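Local coordinates for general odorant-binding protein 28a (Drosophila melanogaster, PDB 6QQ4), which probably binds odorants and pheromones as a small secreted, helical carrier protein, and is involved in detecting the floral odour beta-ionone, at residues V20-A25 against T38-C43; E11-C16 against A46-N51. All coordinates share one frame; numbering follows the deposited sequence.

Interaction 1. Residues V20-A25 against T38-C43; sequences VGATDA and TYAGKC
Val20 and Ala40 meet where the stretch leading from helix 2-20 to helix 24-31 brushes the first turn of helix 39-52, in van der Waals touches of methyls on a methylene and on backbone oxygens. A branched residue suits the first place, because its two methyls reach different residues of 38-43. Val20 CG1 lies 3.8 Å from Cys43 CB, while Val20 CG2 rests 3.6 Å from Ala40 O. With chi1 at -57°, CG1 stands anti to the carbonyl carbon and faces Cys43, while CG2, between the backbone N and the carbonyl carbon, lies over Ala40 O. Ala40 answers with a single methyl, small enough for the backbone to come close: its CB sits 3.6 Å from Val20 O and 4.2 Å from Ala22 CA. The CA atoms of Ala22 and Ala40 are just 5.2 Å apart.

Hydrogen bonds and backbone shape act within each segment. Gly21, at positive phi (58°), closes helix 2-20 in a Schellman motif, a backbone shape that glycine adopts readily. Thr38 is the N-cap of helix 39-52; its OG1 accepts from Gly41 N at 3.1 Å and also bonds Asp26, which receives Thr23 N as well and so ties the two helix starts together.

The contact lies at the surface, where the link between the first two helices passes helix 39-52; Cys43 carries on to helix 100-117 through its disulfide with Cys101.

Interaction 2. Residues E11-C16 against A46-N51; sequences ESAESC and ACVMKN
Cys16 and Cys47 form one of the three disulfides that brace the all-helical PBP/GOBP fold, here joining helix 2-20 to helix 39-52. The axes of the two short segments come within 9.0 Å, with their N-to-C directions steeply inclined, nearer antiparallel than parallel. The two cysteines reach each other with different torsions: Cys47 SG extends anti to its own N (chi1 -179°), whereas Cys16 holds chi1 at -85°. The CB-SG-SG-CB torsion about the 2.1 Å bond between Cys16 SG and Cys47 SG is -79°, close to the relaxed right angle of a disulfide.

Beside the bridge, Val48 sends CG2 against the neighbouring helix, 3.6 Å from Ala13 CA and 3.7 Å from Ala13 CB. A small residue at 13 lets the valine methyl settle on the backbone itself, and Met30 of helix 24-31 touches both side chains. Val48 CG2 also lies 4.3 Å from Cys16 SG, so the bridge and the apolar patch are continuous.

On the more exposed side, at Asn51, short and polar side chains replace this packing. Ser12 and Asn51 both extend anti to their backbone N atoms, which brings Ser12 OG to 3.1 Å from Asn51 ND2.

In the fold
Helix 39-52 is common to both contacts: its first turns meet the end of helix 2-20 in interaction 1, and its later turns face the body of that same helix in interaction 2, with centres about 11 Å apart. Along the chain, interaction 1 is nested inside the loop that the Cys16-Cys47 disulfide closes, a loop that includes helix 24-31. The centre of interaction 1, at the surface, lies about 14 Å from the centre of the chain, that of the partly buried interaction 2 about 9 Å. Cys43 in interaction 1 and Cys47 in interaction 2 stand one helical turn apart and carry disulfides to different helices, 100-117 and 2-20 respectively.

Interaction 1. Residues V20-A25 against T38-C43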
loop_
_atom_site.group_PDB
_atom_site.type_symbol
_atom_site.label_atom_id
_atom_site.label_comp_id
_atom_site.label_asym_id
_atom_site.label_seq_id
_atom_site.Cartn_x
_atom_site.Cartn_y
_atom_site.Cartn_z
ATOM N N VAL A 20 6.288 -13.285 -7.101
ATOM C CA VAL A 20 7.485 -12.473 -6.895
ATOM C C VAL A 20 8.479 -13.214 -5.994
ATOM O O VAL A 20 9.503 -12.661 -5.573
ATOM C CB VAL A 20 7.131 -11.090 -6.313
ATOM C CG1 VAL A 20 6.140 -10.364 -7.238
ATOM C CG2 VAL A 20 6.575 -11.211 -4.909
ATOM N N GLY A 21 8.188 -14.484 -5.736
ATOM C CA GLY A 21 9.037 -15.314 -4.901
ATOM C C GLY A 21 9.252 -14.762 -3.499
ATOM O O GLY A 21 10.313 -14.964 -2.882
ATOM N N ALA A 22 8.254 -14.054 -2.974
ATOM C CA ALA A 22 8.372 -13.518 -1.621
ATOM C C ALA A 22 8.186 -14.614 -0.570
ATOM O O ALA A 22 7.684 -15.710 -0.865
ATOM C CB ALA A 22 7.368 -12.401 -1.397
ATOM N N THR A 23 8.584 -14.301 0.660
ATOM C CA THR A 23 8.556 -15.257 1.764
ATOM C C THR A 23 7.612 -14.837 2.880
ATOM O O THR A 23 7.088 -13.715 2.880
ATOM C CB THR A 23 9.949 -15.436 2.389
ATOM O OG1 THR A 23 10.371 -14.188 2.956
ATOM C CG2 THR A 23 10.955 -15.887 1.337
ATOM N N ASP A 24 7.409 -15.733 3.845
ATOM C CA ASP A 24 6.599 -15.400 5.003
ATOM C C ASP A 24 7.159 -14.192 5.753
ATOM O O ASP A 24 6.398 -13.431 6.330
ATOM C CB ASP A 24 6.487 -16.584 5.961
ATOM C CG ASP A 24 5.360 -17.535 5.592
ATOM O OD1 ASP A 24 5.146 -17.797 4.388
ATOM O OD2 ASP A 24 4.666 -18.006 6.515
ATOM N N ALA A 25 8.479 -14.020 5.751
ATOM C CA ALA A 25 9.069 -12.867 6.430
ATOM C C ALA A 25 8.606 -11.582 5.744
ATOM O O ALA A 25 8.332 -10.576 6.407
ATOM C CB ALA A 25 10.586 -12.954 6.436
ATOM N N THR A 38 13.488 -6.521 1.732
ATOM C CA THR A 38 13.954 -7.237 0.539
ATOM C C THR A 38 13.282 -6.691 -0.714
ATOM O O THR A 38 12.214 -6.092 -0.632
ATOM C CB THR A 38 13.671 -8.767 0.622
ATOM O OG1 THR A 38 12.273 -9.007 0.485
ATOM C CG2 THR A 38 14.139 -9.356 1.967
ATOM N N TYR A 39 13.907 -6.904 -1.873
ATOM C CA TYR A 39 13.363 -6.453 -3.161
ATOM C C TYR A 39 12.065 -7.179 -3.499
ATOM O O TYR A 39 11.119 -6.581 -4.015
ATOM C CB TYR A 39 14.396 -6.665 -4.268
ATOM C CG TYR A 39 13.989 -6.150 -5.621
ATOM C CD1 TYR A 39 13.978 -4.786 -5.895
ATOM C CD2 TYR A 39 13.616 -7.024 -6.624
ATOM C CE1 TYR A 39 13.596 -4.314 -7.125
ATOM C CE2 TYR A 39 13.247 -6.571 -7.858
ATOM C CZ TYR A 39 13.224 -5.224 -8.107
ATOM O OH TYR A 39 12.838 -4.812 -9.360
ATOM N N ALA A 40 12.040 -8.480 -3.223
ATOM C CA ALA A 40 10.843 -9.286 -3.433
ATOM C C ALA A 40 9.665 -8.738 -2.628
ATOM O O ALA A 40 8.530 -8.737 -3.097
ATOM C CB ALA A 40 11.116 -10.738 -3.055
ATOM N N GLY A 41 9.939 -8.288 -1.405
ATOM C CA GLY A 41 8.921 -7.671 -0.577
ATOM C C GLY A 41 8.427 -6.365 -1.182
ATOM O O GLY A 41 7.252 -6.033 -1.084
ATOM N N LYS A 42 9.325 -5.608 -1.800
ATOM C CA LYS A 42 8.906 -4.425 -2.563
ATOM C C LYS A 42 8.028 -4.826 -3.751
ATOM O O LYS A 42 7.031 -4.150 -4.084
ATOM C CB LYS A 42 10.112 -3.650 -3.081
ATOM C CG LYS A 42 11.018 -3.075 -1.998
ATOM C CD LYS A 42 12.157 -2.288 -2.642
ATOM C CE LYS A 42 13.109 -1.770 -1.594
ATOM N NZ LYS A 42 14.269 -1.077 -2.251
ATOM N N CYS A 43 8.408 -5.917 -4.411
ATOM C CA CYS A 43 7.617 -6.376 -5.541
ATOM C C CYS A 43 6.294 -6.977 -5.025
ATOM O O CYS A 43 5.271 -6.886 -5.690
ATOM C CB CYS A 43 8.392 -7.390 -6.388
ATOM S SG CYS A 43 9.747 -6.689 -7.368
#

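Interaction 2. Residues E11-C16 against A46-N51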
loop_
_atom_site.group_PDB
_atom_site.type_symbol
_atom_site.label_atom_id
_atom_site.label_comp_id
_atom_site.label_asym_id
_atom_site.label_seq_id
_atom_site.Cartn_x
_atom_site.Cartn_y
_atom_site.Cartn_z
ATOM N N GLU A 11 -4.777 -11.376 2.265
ATOM C CA GLU A 11 -5.234 -12.388 1.326
ATOM C C GLU A 11 -4.656 -12.083 -0.047
ATOM O O GLU A 11 -4.125 -12.957 -0.723
ATOM C CB GLU A 11 -6.760 -12.427 1.240
ATOM C CG GLU A 11 -7.488 -12.634 2.557
ATOM C CD GLU A 11 -8.995 -12.449 2.411
ATOM O OE1 GLU A 11 -9.587 -13.051 1.484
ATOM O OE2 GLU A 11 -9.583 -11.678 3.206
ATOM N N SER A 12 -4.784 -10.829 -0.454
ATOM C CA SER A 12 -4.229 -10.390 -1.721
ATOM C C SER A 12 -2.721 -10.641 -1.727
ATOM O O SER A 12 -2.173 -11.201 -2.673
ATOM C CB SER A 12 -4.553 -8.915 -1.954
ATOM O OG SER A 12 -3.978 -8.459 -3.155
ATOM N N ALA A 13 -2.053 -10.264 -0.645
ATOM C CA ALA A 13 -0.616 -10.460 -0.564
ATOM C C ALA A 13 -0.224 -11.938 -0.642
ATOM O O ALA A 13 0.826 -12.283 -1.188
ATOM C CB ALA A 13 -0.078 -9.830 0.708
ATOM N N GLU A 14 -1.066 -12.809 -0.097
ATOM C CA GLU A 14 -0.787 -14.236 -0.115
ATOM C C GLU A 14 -0.835 -14.800 -1.530
ATOM O O GLU A 14 -0.050 -15.678 -1.880
ATOM C CB GLU A 14 -1.772 -14.998 0.779
ATOM C CG GLU A 14 -1.200 -16.306 1.329
ATOM C CD GLU A 14 -2.268 -17.318 1.726
ATOM O OE1 GLU A 14 -3.473 -17.043 1.516
ATOM O OE2 GLU A 14 -1.893 -18.395 2.245
ATOM N N SER A 15 -1.762 -14.308 -2.345
ATOM C CA SER A 15 -1.860 -14.791 -3.720
ATOM C C SER A 15 -0.803 -14.128 -4.624
ATOM O O SER A 15 -0.468 -14.647 -5.691
ATOM C CB SER A 15 -3.269 -14.557 -4.269
ATOM O OG SER A 15 -3.633 -13.195 -4.172
ATOM N N CYS A 16 -0.273 -12.995 -4.179
ATOM C CA CYS A 16 0.820 -12.321 -4.881
ATOM C C CYS A 16 2.213 -12.925 -4.620
ATOM O O CYS A 16 3.098 -12.808 -5.458
ATOM C CB CYS A 16 0.855 -10.848 -4.491
ATOM S SG CYS A 16 -0.221 -9.784 -5.405
ATOM N N ALA A 46 4.107 -4.068 -4.670
ATOM C CA ALA A 46 3.639 -3.581 -5.978
ATOM C C ALA A 46 2.452 -4.399 -6.471
ATOM O O ALA A 46 1.495 -3.860 -7.005
ATOM C CB ALA A 46 4.755 -3.627 -7.008
ATOM N N CYS A 47 2.543 -5.708 -6.279
ATOM C CA CYS A 47 1.520 -6.638 -6.742
ATOM C C CYS A 47 0.197 -6.411 -6.000
ATOM O O CYS A 47 -0.880 -6.447 -6.593
ATOM C CB CYS A 47 1.999 -8.080 -6.564
ATOM S SG CYS A 47 0.821 -9.371 -7.122
ATOM N N VAL A 48 0.281 -6.168 -4.703
ATOM C CA VAL A 48 -0.904 -5.828 -3.933
ATOM C C VAL A 48 -1.501 -4.477 -4.356
ATOM O O VAL A 48 -2.705 -4.370 -4.586
ATOM C CB VAL A 48 -0.592 -5.797 -2.430
ATOM C CG1 VAL A 48 -1.765 -5.224 -1.659
ATOM C CG2 VAL A 48 -0.260 -7.205 -1.948
ATOM N N MET A 49 -0.663 -3.454 -4.450
ATOM C CA MET A 49 -1.141 -2.125 -4.811
ATOM C C MET A 49 -1.805 -2.130 -6.188
ATOM O O MET A 49 -2.832 -1.480 -6.395
ATOM C CB MET A 49 0.003 -1.118 -4.773
ATOM C CG MET A 49 0.446 -0.718 -3.370
ATOM S SD MET A 49 1.739 0.535 -3.438
ATOM C CE MET A 49 2.205 0.658 -1.708
ATOM N N LYS A 50 -1.216 -2.866 -7.121
ATOM C CA LYS A 50 -1.769 -2.987 -8.460
ATOM C C LYS A 50 -3.119 -3.706 -8.426
ATOM O O LYS A 50 -4.020 -3.394 -9.203
ATOM C CB LYS A 50 -0.787 -3.722 -9.385
ATOM C CG LYS A 50 0.354 -2.834 -9.840
ATOM C CD LYS A 50 1.227 -3.507 -10.865
ATOM C CE LYS A 50 2.227 -2.510 -11.424
ATOM N NZ LYS A 50 3.142 -3.171 -12.384
ATOM N N ASN A 51 -3.267 -4.660 -7.517
ATOM C CA ASN A 51 -4.549 -5.334 -7.374
ATOM C C ASN A 51 -5.610 -4.393 -6.798
ATOM O O ASN A 51 -6.776 -4.465 -7.164
ATOM C CB ASN A 51 -4.414 -6.574 -6.504
ATOM C CG ASN A 51 -5.565 -7.539 -6.699
ATOM O OD1 ASN A 51 -6.291 -7.460 -7.694
ATOM N ND2 ASN A 51 -5.747 -8.449 -5.747
#